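Side-chain contacts in DUF3218 domain-containing protein (PDB 2IGS), which is of unknown function but belongs to the DUF3218 family of the lysozyme clan and folds mainly as a bundle of helices: residues 77-80 against 81-85; 88-91 against 92-96; 116-119 against 120-123; 37-40 against 41-45; 157-161 against 162-166. All blocks are in the same frame, centred on the assembly; numbering follows the deposited sequence. Where two conformers were deposited one is given.

Contact 1 (77-80 against 81-85)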
loop_
_atom_site.group_PDB
_atom_site.type_symbol
_atom_site.label_atom_id
_atom_site.label_comp_id
_atom_site.label_asym_id
_atom_site.label_seq_id
_atom_site.Cartn_x
_atom_site.Cartn_y
_atom_site.Cartn_z
ATOM N N VAL F 77 40.728 16.623 -39.096
ATOM C CA VAL F 77 41.859 17.185 -39.825
ATOM C C VAL F 77 43.168 17.035 -39.030
ATOM O O VAL F 77 44.189 16.618 -39.591
ATOM C CB VAL F 77 41.644 18.671 -40.273
ATOM C CG1 VAL F 77 42.888 19.196 -41.017
ATOM C CG2 VAL F 77 40.412 18.811 -41.174
ATOM N N THR F 78 43.158 17.355 -37.742
ATOM C CA THR F 78 44.424 17.322 -37.004
ATOM C C THR F 78 44.932 15.888 -36.786
ATOM O O THR F 78 46.142 15.649 -36.823
ATOM C CB THR F 78 44.436 18.189 -35.713
ATOM O OG1 THR F 78 43.798 17.496 -34.644
ATOM C CG2 THR F 78 43.751 19.519 -35.944
ATOM N N ILE F 79 44.004 14.950 -36.590
ATOM C CA ILE F 79 44.317 13.506 -36.538
ATOM C C ILE F 79 44.937 12.983 -37.845
ATOM O O ILE F 79 45.898 12.206 -37.819
ATOM C CB ILE F 79 43.084 12.671 -36.166
ATOM C CG1 ILE F 79 42.778 12.827 -34.673
ATOM C CG2 ILE F 79 43.302 11.189 -36.500
ATOM C CD1 ILE F 79 41.387 12.413 -34.319
ATOM N N GLY F 80 44.400 13.421 -38.983
ATOM C CA GLY F 80 45.019 13.139 -40.269
ATOM C C GLY F 80 46.496 13.510 -40.263
ATOM O O GLY F 80 47.345 12.724 -40.721
ATOM N N PHE F 81 46.808 14.699 -39.731
ATOM C CA PHE F 81 48.192 15.172 -39.646
ATOM C C PHE F 81 49.040 14.370 -38.656
ATOM O O PHE F 81 50.199 14.068 -38.938
ATOM C CB PHE F 81 48.255 16.674 -39.310
ATOM C CG PHE F 81 47.997 17.578 -40.490
ATOM C CD1 PHE F 81 49.037 17.964 -41.331
ATOM C CD2 PHE F 81 46.721 18.043 -40.765
ATOM C CE1 PHE F 81 48.801 18.796 -42.425
ATOM C CE2 PHE F 81 46.479 18.875 -41.866
ATOM C CZ PHE F 81 47.517 19.249 -42.690
ATOM N N ARG F 82 48.468 14.023 -37.506
ATOM C CA ARG F 82 49.220 13.331 -36.452
ATOM C C ARG F 82 49.415 11.825 -36.733
ATOM O O ARG F 82 50.276 11.185 -36.128
ATOM C CB ARG F 82 48.584 13.566 -35.071
ATOM C CG ARG F 82 48.624 15.025 -34.588
ATOM C CD ARG F 82 48.551 15.133 -33.052
ATOM N NE ARG F 82 47.351 14.502 -32.549
ATOM C CZ ARG F 82 47.280 13.458 -31.718
ATOM N NH1 ARG F 82 48.358 12.894 -31.200
ATOM N NH2 ARG F 82 46.081 12.998 -31.387
HETATM N N MSE F 83 48.596 11.283 -37.639
HETATM C CA MSE F 83 48.725 9.916 -38.149
HETATM C C MSE F 83 50.090 9.640 -38.780
HETATM O O MSE F 83 50.558 8.497 -38.739
HETATM C CB MSE F 83 47.617 9.605 -39.174
HETATM C CG MSE F 83 46.283 9.150 -38.576
HETATM SE SE MSE F 83 46.327 7.267 -38.066
HETATM C CE MSE F 83 47.633 7.337 -36.669
ATOM N N VAL F 84 50.711 10.678 -39.359
ATOM C CA VAL F 84 52.030 10.553 -40.024
ATOM C C VAL F 84 53.166 10.213 -39.043
ATOM O O VAL F 84 53.978 9.317 -39.306
ATOM C CB VAL F 84 52.434 11.837 -40.833
ATOM C CG1 VAL F 84 53.760 11.621 -41.587
ATOM C CG2 VAL F 84 51.351 12.258 -41.812
ATOM N N ASN F 85 53.171 10.917 -37.910
ATOM C CA ASN F 85 54.285 10.913 -36.960
ATOM C C ASN F 85 53.961 10.363 -35.565
ATOM O O ASN F 85 54.873 10.067 -34.786
ATOM C CB ASN F 85 54.869 12.329 -36.839
ATOM C CG ASN F 85 53.804 13.398 -36.563
ATOM O OD1 ASN F 85 52.734 13.424 -37.181
ATOM N ND2 ASN F 85 54.119 14.302 -35.648
HETATM O O HOH W 1 44.424 15.816 -32.408
#

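Contact 2 (88-91 against 92-96)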
loop_
_atom_site.group_PDB
_atom_site.type_symbol
_atom_site.label_atom_id
_atom_site.label_comp_id
_atom_site.label_asym_id
_atom_site.label_seq_id
_atom_site.Cartn_x
_atom_site.Cartn_y
_atom_site.Cartn_z
ATOM N N GLU F 88 51.364 5.317 -33.424
ATOM C CA GLU F 88 51.184 4.463 -32.244
ATOM C C GLU F 88 50.168 5.005 -31.239
ATOM O O GLU F 88 49.274 4.268 -30.818
ATOM C CB GLU F 88 52.513 4.157 -31.551
ATOM C CG GLU F 88 53.081 2.783 -31.892
ATOM C CD GLU F 88 52.272 1.632 -31.302
ATOM O OE1 GLU F 88 52.114 0.602 -31.997
ATOM O OE2 GLU F 88 51.797 1.757 -30.148
ATOM N N ARG F 89 50.293 6.282 -30.872
ATOM C CA ARG F 89 49.399 6.901 -29.869
ATOM C C ARG F 89 47.998 7.132 -30.407
ATOM O O ARG F 89 46.998 6.797 -29.755
ATOM C CB ARG F 89 49.980 8.237 -29.365
ATOM C CG ARG F 89 49.451 8.643 -27.996
ATOM C CD ARG F 89 49.957 9.984 -27.473
ATOM N NE ARG F 89 49.500 10.157 -26.088
ATOM C CZ ARG F 89 48.264 10.527 -25.724
ATOM N NH1 ARG F 89 47.324 10.811 -26.631
ATOM N NH2 ARG F 89 47.962 10.615 -24.435
ATOM N N VAL F 90 47.929 7.722 -31.597
ATOM C CA VAL F 90 46.661 8.008 -32.248
ATOM C C VAL F 90 45.846 6.715 -32.326
ATOM O O VAL F 90 44.682 6.693 -31.954
ATOM C CB VAL F 90 46.863 8.646 -33.642
ATOM C CG1 VAL F 90 45.571 8.636 -34.430
ATOM C CG2 VAL F 90 47.427 10.084 -33.523
ATOM N N CYS F 91 46.487 5.631 -32.737
ATOM C CA CYS F 91 45.799 4.355 -32.903
ATOM C C CYS F 91 45.463 3.625 -31.609
ATOM O O CYS F 91 44.306 3.278 -31.375
ATOM C CB CYS F 91 46.612 3.453 -33.811
ATOM S SG CYS F 91 46.664 4.132 -35.471
ATOM N N ASN F 92 46.485 3.415 -30.778
ATOM C CA ASN F 92 46.385 2.552 -29.611
ATOM C C ASN F 92 46.135 3.265 -28.288
ATOM O O ASN F 92 45.897 2.612 -27.277
ATOM C CB ASN F 92 47.631 1.663 -29.515
ATOM C CG ASN F 92 47.901 0.896 -30.804
ATOM O OD1 ASN F 92 46.975 0.536 -31.540
ATOM N ND2 ASN F 92 49.177 0.652 -31.088
ATOM N N VAL F 93 46.188 4.591 -28.279
ATOM C CA VAL F 93 45.779 5.342 -27.076
ATOM C C VAL F 93 44.476 6.122 -27.275
ATOM O O VAL F 93 43.611 6.131 -26.403
ATOM C CB VAL F 93 46.915 6.249 -26.518
ATOM C CG1 VAL F 93 46.440 7.046 -25.280
ATOM C CG2 VAL F 93 48.154 5.402 -26.180
ATOM N N GLU F 94 44.318 6.728 -28.445
ATOM C CA GLU F 94 43.198 7.624 -28.706
ATOM C C GLU F 94 41.993 7.000 -29.422
ATOM O O GLU F 94 40.859 7.061 -28.923
ATOM C CB GLU F 94 43.696 8.870 -29.441
ATOM C CG GLU F 94 44.889 9.546 -28.731
ATOM C CD GLU F 94 45.542 10.643 -29.555
ATOM O OE1 GLU F 94 46.784 10.742 -29.553
ATOM O OE2 GLU F 94 44.823 11.417 -30.215
ATOM N N ILE F 95 42.236 6.388 -30.570
ATOM C CA ILE F 95 41.146 6.023 -31.464
ATOM C C ILE F 95 40.537 4.616 -31.265
ATOM O O ILE F 95 39.343 4.482 -30.957
ATOM C CB ILE F 95 41.514 6.327 -32.939
ATOM C CG1 ILE F 95 41.733 7.847 -33.098
ATOM C CG2 ILE F 95 40.419 5.818 -33.891
ATOM C CD1 ILE F 95 41.958 8.343 -34.532
ATOM N N LEU F 96 41.332 3.567 -31.430
ATOM C CA LEU F 96 40.754 2.219 -31.319
ATOM C C LEU F 96 40.160 1.961 -29.915
ATOM O O LEU F 96 39.073 1.391 -29.808
ATOM C CB LEU F 96 41.750 1.130 -31.774
ATOM C CG LEU F 96 42.312 1.282 -33.203
ATOM C CD1 LEU F 96 43.262 0.159 -33.577
ATOM C CD2 LEU F 96 41.226 1.409 -34.263
#

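Contact 3 (116-119 against 120-123)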
loop_
_atom_site.group_PDB
_atom_site.type_symbol
_atom_site.label_atom_id
_atom_site.label_comp_id
_atom_site.label_asym_id
_atom_site.label_seq_id
_atom_site.Cartn_x
_atom_site.Cartn_y
_atom_site.Cartn_z
ATOM N N GLY F 116 14.500 1.723 -25.097
ATOM C CA GLY F 116 14.113 3.045 -24.596
ATOM C C GLY F 116 15.166 3.691 -23.712
ATOM O O GLY F 116 14.884 4.670 -22.993
ATOM N N TYR F 117 16.377 3.137 -23.783
ATOM C CA TYR F 117 17.528 3.567 -22.986
ATOM C C TYR F 117 17.767 5.079 -22.979
ATOM O O TYR F 117 18.291 5.639 -22.007
ATOM C CB TYR F 117 18.792 2.827 -23.435
ATOM C CG TYR F 117 19.412 3.258 -24.760
ATOM C CD1 TYR F 117 19.152 2.559 -25.932
ATOM C CD2 TYR F 117 20.306 4.325 -24.819
ATOM C CE1 TYR F 117 19.748 2.935 -27.144
ATOM C CE2 TYR F 117 20.908 4.715 -26.017
ATOM C CZ TYR F 117 20.629 4.015 -27.174
ATOM O OH TYR F 117 21.220 4.396 -28.360
ATOM N N LEU F 118 17.370 5.734 -24.062
ATOM C CA LEU F 118 17.621 7.161 -24.229
ATOM C C LEU F 118 16.999 7.974 -23.112
ATOM O O LEU F 118 17.399 9.127 -22.871
ATOM C CB LEU F 118 17.045 7.656 -25.563
ATOM C CG LEU F 118 17.850 7.682 -26.866
ATOM C CD1 LEU F 118 17.046 8.506 -27.868
ATOM C CD2 LEU F 118 19.303 8.254 -26.731
ATOM N N ASP F 119 15.981 7.401 -22.462
ATOM C CA ASP F 119 15.270 8.129 -21.416
ATOM C C ASP F 119 16.170 8.388 -20.222
ATOM O O ASP F 119 15.946 9.348 -19.474
ATOM C CB ASP F 119 13.969 7.422 -21.000
ATOM C CG ASP F 119 12.740 8.030 -21.669
ATOM O OD1 ASP F 119 12.905 8.893 -22.544
ATOM O OD2 ASP F 119 11.604 7.674 -21.327
ATOM N N ARG F 120 17.177 7.531 -20.041
ATOM C CA ARG F 120 18.182 7.723 -18.992
ATOM C C ARG F 120 18.940 9.048 -19.137
ATOM O O ARG F 120 19.368 9.626 -18.139
ATOM C CB ARG F 120 19.172 6.544 -18.947
ATOM C CG ARG F 120 18.742 5.384 -18.062
ATOM C CD ARG F 120 18.798 5.746 -16.575
ATOM N NE ARG F 120 20.022 5.303 -15.910
ATOM C CZ ARG F 120 20.441 5.754 -14.725
ATOM N NH1 ARG F 120 19.754 6.681 -14.064
ATOM N NH2 ARG F 120 21.559 5.283 -14.193
ATOM N N PHE F 121 19.075 9.529 -20.372
ATOM C CA PHE F 121 19.915 10.710 -20.679
ATOM C C PHE F 121 19.173 12.034 -20.608
ATOM O O PHE F 121 19.745 13.090 -20.908
ATOM C CB PHE F 121 20.572 10.598 -22.073
ATOM C CG PHE F 121 21.351 9.334 -22.296
ATOM C CD1 PHE F 121 22.220 8.843 -21.322
ATOM C CD2 PHE F 121 21.242 8.653 -23.510
ATOM C CE1 PHE F 121 22.949 7.648 -21.541
ATOM C CE2 PHE F 121 21.956 7.453 -23.746
ATOM C CZ PHE F 121 22.818 6.950 -22.756
ATOM N N LYS F 122 17.901 11.990 -20.217
ATOM C CA LYS F 122 17.064 13.189 -20.219
ATOM C C LYS F 122 17.043 13.903 -18.875
ATOM O O LYS F 122 17.540 13.374 -17.863
ATOM C CB LYS F 122 15.654 12.837 -20.684
ATOM C CG LYS F 122 15.630 12.327 -22.115
ATOM C CD LYS F 122 14.254 11.982 -22.586
ATOM C CE LYS F 122 14.280 11.494 -24.007
ATOM N NZ LYS F 122 13.021 10.753 -24.335
ATOM N N GLY F 123 16.507 15.119 -18.859
ATOM C CA GLY F 123 16.246 15.803 -17.590
ATOM C C GLY F 123 17.408 16.378 -16.770
ATOM O O GLY F 123 17.215 16.787 -15.618
#

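Contact 4 (37-40 against 41-45)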
loop_
_atom_site.group_PDB
_atom_site.type_symbol
_atom_site.label_atom_id
_atom_site.label_comp_id
_atom_site.label_asym_id
_atom_site.label_seq_id
_atom_site.Cartn_x
_atom_site.Cartn_y
_atom_site.Cartn_z
ATOM N N GLN F 37 27.294 0.365 -33.581
ATOM C CA GLN F 37 27.404 1.045 -32.292
ATOM C C GLN F 37 27.935 2.475 -32.401
ATOM O O GLN F 37 27.491 3.363 -31.668
ATOM C CB GLN F 37 28.265 0.244 -31.304
ATOM C CG GLN F 37 27.719 -1.145 -30.962
ATOM C CD GLN F 37 28.347 -2.263 -31.786
ATOM O OE1 GLN F 37 28.572 -2.120 -32.990
ATOM N NE2 GLN F 37 28.622 -3.390 -31.133
ATOM N N THR F 38 28.868 2.693 -33.322
ATOM C CA THR F 38 29.478 4.015 -33.529
ATOM C C THR F 38 28.488 5.044 -34.116
ATOM O O THR F 38 28.391 6.164 -33.602
ATOM C CB THR F 38 30.748 3.915 -34.396
ATOM O OG1 THR F 38 31.669 3.011 -33.772
ATOM C CG2 THR F 38 31.409 5.262 -34.533
ATOM N N ILE F 39 27.759 4.656 -35.171
ATOM C CA ILE F 39 26.690 5.507 -35.716
ATOM C C ILE F 39 25.639 5.817 -34.633
ATOM O O ILE F 39 25.279 6.988 -34.429
ATOM C CB ILE F 39 25.984 4.891 -36.977
ATOM C CG1 ILE F 39 26.978 4.608 -38.114
ATOM C CG2 ILE F 39 24.894 5.826 -37.478
ATOM C CD1 ILE F 39 26.578 3.434 -39.040
ATOM N N GLU F 40 25.164 4.766 -33.947
ATOM C CA GLU F 40 24.135 4.897 -32.924
ATOM C C GLU F 40 24.558 5.800 -31.758
ATOM O O GLU F 40 23.791 6.653 -31.328
ATOM C CB GLU F 40 23.672 3.523 -32.405
ATOM C CG GLU F 40 22.490 3.646 -31.456
ATOM C CD GLU F 40 21.930 2.323 -30.977
ATOM O OE1 GLU F 40 22.397 1.270 -31.439
ATOM O OE2 GLU F 40 21.032 2.344 -30.105
ATOM N N ALA F 41 25.768 5.603 -31.251
ATOM C CA ALA F 41 26.320 6.450 -30.171
ATOM C C ALA F 41 26.369 7.929 -30.567
ATOM O O ALA F 41 25.950 8.804 -29.813
ATOM C CB ALA F 41 27.724 5.957 -29.776
ATOM N N TRP F 42 26.881 8.214 -31.760
ATOM C CA TRP F 42 27.108 9.612 -32.176
ATOM C C TRP F 42 25.847 10.285 -32.756
ATOM O O TRP F 42 25.819 11.492 -32.949
ATOM C CB TRP F 42 28.328 9.697 -33.110
ATOM C CG TRP F 42 29.652 9.512 -32.351
ATOM C CD1 TRP F 42 29.868 9.704 -30.998
ATOM C CD2 TRP F 42 30.935 9.170 -32.911
ATOM N NE1 TRP F 42 31.197 9.494 -30.689
ATOM C CE2 TRP F 42 31.871 9.148 -31.837
ATOM C CE3 TRP F 42 31.379 8.851 -34.211
ATOM C CZ2 TRP F 42 33.224 8.819 -32.025
ATOM C CZ3 TRP F 42 32.732 8.539 -34.401
ATOM C CH2 TRP F 42 33.639 8.536 -33.304
ATOM N N ASP F 43 24.801 9.500 -33.014
ATOM C CA ASP F 43 23.453 10.054 -33.228
ATOM C C ASP F 43 22.724 10.476 -31.940
ATOM O O ASP F 43 21.740 11.223 -32.003
ATOM C CB ASP F 43 22.565 9.070 -34.025
ATOM C CG ASP F 43 22.878 9.061 -35.532
ATOM O OD1 ASP F 43 23.578 9.969 -36.045
ATOM O OD2 ASP F 43 22.412 8.124 -36.215
ATOM N N ILE F 44 23.201 10.009 -30.785
ATOM C CA ILE F 44 22.514 10.237 -29.497
ATOM C C ILE F 44 22.066 11.698 -29.248
ATOM O O ILE F 44 20.877 11.916 -29.048
ATOM C CB ILE F 44 23.254 9.597 -28.259
ATOM C CG1 ILE F 44 23.197 8.056 -28.299
ATOM C CG2 ILE F 44 22.637 10.066 -26.952
ATOM C CD1 ILE F 44 23.962 7.386 -27.165
ATOM N N PRO F 45 22.990 12.701 -29.342
ATOM C CA PRO F 45 22.594 14.109 -29.138
ATOM C C PRO F 45 21.529 14.600 -30.097
ATOM O O PRO F 45 20.714 15.442 -29.724
ATOM C CB PRO F 45 23.883 14.875 -29.392
ATOM C CG PRO F 45 24.949 13.926 -29.038
ATOM C CD PRO F 45 24.438 12.615 -29.621
#

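Contact 5 (157-161 against 162-166)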
loop_
_atom_site.group_PDB
_atom_site.type_symbol
_atom_site.label_atom_id
_atom_site.label_comp_id
_atom_site.label_asym_id
_atom_site.label_seq_id
_atom_site.Cartn_x
_atom_site.Cartn_y
_atom_site.Cartn_z
ATOM N N ARG F 157 30.410 15.183 -9.441
ATOM C CA ARG F 157 30.381 15.513 -8.014
ATOM C C ARG F 157 29.977 14.315 -7.180
ATOM O O ARG F 157 30.462 14.082 -6.076
ATOM C CB ARG F 157 29.364 16.628 -7.764
ATOM C CG ARG F 157 29.070 16.934 -6.289
ATOM C CD ARG F 157 30.269 17.568 -5.609
ATOM N NE ARG F 157 30.033 17.834 -4.194
ATOM C CZ ARG F 157 30.193 16.932 -3.229
ATOM N NH1 ARG F 157 30.584 15.695 -3.526
ATOM N NH2 ARG F 157 29.950 17.252 -1.964
ATOM N N THR F 158 29.084 13.547 -7.767
ATOM C CA THR F 158 28.413 12.497 -7.094
ATOM C C THR F 158 29.075 11.142 -7.395
ATOM O O THR F 158 28.874 10.162 -6.675
ATOM C CB THR F 158 26.954 12.615 -7.537
ATOM O OG1 THR F 158 26.158 13.022 -6.417
ATOM C CG2 THR F 158 26.429 11.384 -8.210
ATOM N N LEU F 159 29.866 11.109 -8.461
ATOM C CA LEU F 159 30.526 9.901 -8.916
ATOM C C LEU F 159 31.558 9.397 -7.907
ATOM O O LEU F 159 32.360 10.160 -7.359
ATOM C CB LEU F 159 31.165 10.159 -10.282
ATOM C CG LEU F 159 32.047 9.133 -10.957
ATOM C CD1 LEU F 159 31.314 7.827 -11.067
ATOM C CD2 LEU F 159 32.381 9.682 -12.304
ATOM N N THR F 160 31.516 8.098 -7.658
ATOM C CA THR F 160 32.366 7.467 -6.654
ATOM C C THR F 160 33.756 7.186 -7.251
ATOM O O THR F 160 33.846 6.803 -8.432
ATOM C CB THR F 160 31.680 6.167 -6.192
ATOM O OG1 THR F 160 30.604 6.478 -5.290
ATOM C CG2 THR F 160 32.641 5.247 -5.520
ATOM N N PRO F 161 34.849 7.370 -6.456
ATOM C CA PRO F 161 36.191 7.031 -6.955
ATOM C C PRO F 161 36.291 5.571 -7.407
ATOM O O PRO F 161 37.069 5.260 -8.313
ATOM C CB PRO F 161 37.101 7.272 -5.736
ATOM C CG PRO F 161 36.189 7.261 -4.548
ATOM C CD PRO F 161 34.915 7.881 -5.073
ATOM N N GLY F 162 35.499 4.698 -6.786
ATOM C CA GLY F 162 35.429 3.287 -7.161
ATOM C C GLY F 162 34.734 3.029 -8.484
ATOM O O GLY F 162 35.284 2.367 -9.365
ATOM N N THR F 163 33.517 3.544 -8.627
ATOM C CA THR F 163 32.743 3.369 -9.868
ATOM C C THR F 163 33.363 4.133 -11.041
ATOM O O THR F 163 33.139 3.776 -12.196
ATOM C CB THR F 163 31.223 3.656 -9.679
ATOM O OG1 THR F 163 30.709 4.425 -10.773
ATOM C CG2 THR F 163 31.005 4.395 -8.427
ATOM N N TRP F 164 34.164 5.149 -10.722
ATOM C CA TRP F 164 35.028 5.813 -11.692
ATOM C C TRP F 164 36.112 4.873 -12.232
ATOM O O TRP F 164 36.358 4.823 -13.442
ATOM C CB TRP F 164 35.656 7.053 -11.066
ATOM C CG TRP F 164 36.810 7.609 -11.824
ATOM C CD1 TRP F 164 38.120 7.519 -11.482
ATOM C CD2 TRP F 164 36.764 8.350 -13.049
ATOM N NE1 TRP F 164 38.895 8.160 -12.408
ATOM C CE2 TRP F 164 38.090 8.682 -13.382
ATOM C CE3 TRP F 164 35.731 8.771 -13.894
ATOM C CZ2 TRP F 164 38.419 9.408 -14.524
ATOM C CZ3 TRP F 164 36.063 9.503 -15.033
ATOM C CH2 TRP F 164 37.398 9.808 -15.336
ATOM N N GLN F 165 36.751 4.139 -11.321
ATOM C CA GLN F 165 37.780 3.155 -11.671
ATOM C C GLN F 165 37.196 2.050 -12.558
ATOM O O GLN F 165 37.885 1.520 -13.440
ATOM C CB GLN F 165 38.390 2.530 -10.405
ATOM C CG GLN F 165 39.264 3.458 -9.553
ATOM C CD GLN F 165 39.764 2.789 -8.275
ATOM O OE1 GLN F 165 40.232 1.650 -8.296
ATOM N NE2 GLN F 165 39.667 3.500 -7.156
ATOM N N ALA F 166 35.923 1.724 -12.316
ATOM C CA ALA F 166 35.212 0.657 -13.037
ATOM C C ALA F 166 34.707 1.062 -14.440
ATOM O O ALA F 166 34.228 0.207 -15.201
ATOM C CB ALA F 166 34.050 0.155 -12.202
#

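Contact 1 (77-80 against 81-85)
Thr78 O accepts the backbone N-H of Arg82 at 2.9 Å, and the aliphatic start of the same arginine leans on this oxygen, Arg82 CG lying 3.4 Å from Thr78 O. Phe81 N to Val77 O and Met83 N to Ile79 O are the matching bonds on either side, so that three successive i to i+4 bonds run here. The side chains follow the i to i+4 ridges. Val77 and Phe81 run alongside each other on the exposed flank: with CG1 anti to the backbone N (chi1 179°), Val77 turns that methyl to the ring's rim, where Val77 CG1 meets Phe81 CE2 at 3.7 Å in the plane of the ring. The same rim faces the backbone, Phe81 CD2 standing 3.1 Å from Val77 O. On the buried flank Ile79 CG2 and Met83 CG, 4.2 Å apart, also point the same way, and the selenomethionine then bends twice to lead its tip away. A water joins the polar side, 2.9 Å from Thr78 OG1 and accepting from Arg82 NE at 3.2 Å. Beyond it, Arg82 NH1 forms a salt bridge to Glu86 and NH2 another to Glu94 of helix 87-113, modelled too short to be exact. Together these partners would restrain the guanidinium's rotation and probably balance its positive charge.

Contact 2 (88-91 against 92-96)
Val90 and Ile95 form the close-packed side of this contact: they lie side by side, Val90 CG1 to Ile95 CD1 at 3.6 Å, five residues apart yet pointing the same way. A wider pi-type turn at 92-95 makes that spacing possible. Ile95 N bonds to Val90 O at 2.8 Å and Leu96 N to Cys91 O, both i to i+5, while Arg89 O is shared by Val93 N at 2.8 Å and Glu94 N at 3.0 Å, the atom at which the helix changes pitch. The outer side is polar and more open. Arg89 stretches out from CG to NE, its first torsion placing CG anti to the backbone N (chi1 -157°), and within this turn its flat end meets two groups: Val93 CG1 sits over the centre of one guanidinium face, 3.9 Å above the plane, and Glu94 OE1 takes NH1 at the edge in a salt bridge of 3.0 Å. The oxygen is approached from above its carboxylate plane, the two planes being 55° apart. Glu88 and Asn92, both exposed, also pair by a side-chain bond, though Glu88 has a second conformer and the pairing is doubtful. Around this turn of helix 87-113, Asp172 of helix 171-177 is the third and strongest polar partner of Arg89, through NH2; Val90 and Ile95 pack on Ile79 of helix 63-82, and Cys91 is disulfide-bonded to Cys27 of helix 12-27, the helix that Ile95 and Leu96 pack against.

Contact 3 (116-119 against 120-123)
Tyr117 turns the edge of its ring to Phe121, whose CE2 lies in the plane of the tyrosine, 3.7 Å from Tyr117 CD2. The first torsion sets Tyr117 CG between the backbone N and the carbonyl carbon (chi1 74°), and the ring reaches across to the phenylalanine obliquely. Its hydroxyl is tied to Glu40 OE2 on helix 35-48, while Leu106 and Ile109 of helix 87-113 pack against the tyrosine. Tyr117 O accepts Arg120 N at 2.9 Å. Leu118 comes next: its CD2 touches the rim of the Phe121 ring at CD2, 3.8 Å away, the two side chains crossing at about a right angle, and Leu118 O takes Phe121 N at 3.0 Å. These i to i+3 bonds, with donors standing well above the carbonyl planes, mark a short 3-10 segment in the loop that leads from helix 87-113 to strand 132-134. Phe121, buried, passes on to helix 203-216, where its ring meets Phe214 edge-to-face. Asp119 then closes the turn. Its OD1 forms a salt bridge with Lys122 NZ at 2.6 Å, the ammonium coming in nearly along the C-O bond. Lys122 gets there with a chain extended beyond CG, running past the aspartate so that Lys122 CE is 3.3 Å from Asp119 OD1. The backbone bond from Lys122 N to Asp119 O is weak. Asp119 OD2 accepts the backbone N of Ala138 of a second subunit, and the nearest atoms of the Lys122 side chain and a bound acetic acid are about 3 Å apart.

Contact 4 (37-40 against 41-45)
Thr38 and Trp42 are one helical turn apart on helix 35-48, an alpha-helix of the bundle that is kinked where Pro45 has no N-H to give to the turn before it. Backbone bonds come first: Ala41 N to Gln37 O at 2.9 Å, Trp42 N to Thr38 O at 3.1 Å and Asp43 N to Ile39 O at 2.9 Å keep i to i+4 spacing, and Ile44 N bonds to Ala41 O, an i to i+3 bond just ahead of the proline. Apolar contact is carried by the buried pair. Thr38 directs its methyl rather than its hydroxyl at the indole: OG1 is anti to the carbonyl carbon (chi1 -57°), which leaves CG2 anti to the backbone N and over one face of the six-membered ring, 3.5 Å from Trp42 CZ3. The hydroxyl bonds to Pro34 O, just before the helix starts. The ring's N-H is bound by Thr204 O, its edge-to-face neighbour is Tyr20 of helix 12-27, and Met102 of helix 87-113 packs against it too, which fixes the indole from several sides. Charged groups make up the rest. Glu40, extended beyond CG, carries its carboxylate off to a salt bridge with Lys110, with Tyr117 as its other partner. Asp43 is shared between Gly13 N, which gives to OD1, and Arg47, in a salt bridge to OD2. Across the turn that carboxylate lies alongside Ile39, with Asp43 OD2 3.6 Å from Ile39 CG2.

Contact 5 (157-161 against 162-166)
This is the start of a short helix, 161-165, where the chain leaving strand 154-155 turns into its first helical turn and the side chains just before it fold over that turn. Thr160 occupies the N-cap position but gives no side-chain cap; its carbonyl does the anchoring, Thr160 O accepting Trp164 N at 2.8 Å with the C=O group aimed almost straight at the donor. Pro161 follows as the first helical residue, and Pro161 O takes Gln165 N at 3.2 Å. A second, weak approach to that oxygen by the amide of Gln165 is doubtful, as the glutamine was modelled in two conformers. Leu159, buried, makes the apolar part. Its CG is anti to the backbone N (chi1 174°), and from there Leu159 CD2 reaches Trp164 CE3 at 3.8 Å. The leucine and the tryptophan cross at a slant. The other methyl, CD1, lies toward the Thr163 hydroxyl, a contact left doubtful by the strained model of that threonine. Trp164 sends its ring onward from the helix; there Lys174 of helix 171-177 makes a cation-pi contact with it, and Leu169 and Val181 pack beside it. Helix 161-165 thus follows strand 154-155 in the chain, meets helix 171-177 through Trp164, and borders Arg25 and Pro29 of a third subunit through Thr160 and Thr163.

Two pairs of contacts touch. Contacts 1 and 2, centres 11 Å apart, lie on the consecutive helices 63-82 and 87-113; beside the Arg82-Glu94 pair Ile79 CG2 meets Ile95 CD1 at 3.7 Å, and Met83 packs on Val90 and Cys91. Contacts 3 and 4, centres 14 Å apart, meet where Tyr117 OH lies 2.7 Å from Glu40 OE2, with Leu118 and Phe121 on Ile44. Contact 3 lies on the opposite side of the chain's centre from contacts 1 and 2, and is the one noted beside the bound acetic acid, probably from the crystallisation liquor; no active site is known. Contact 5 touches none of the others; contact 3 comes nearest, about 10 Å between nearest atoms.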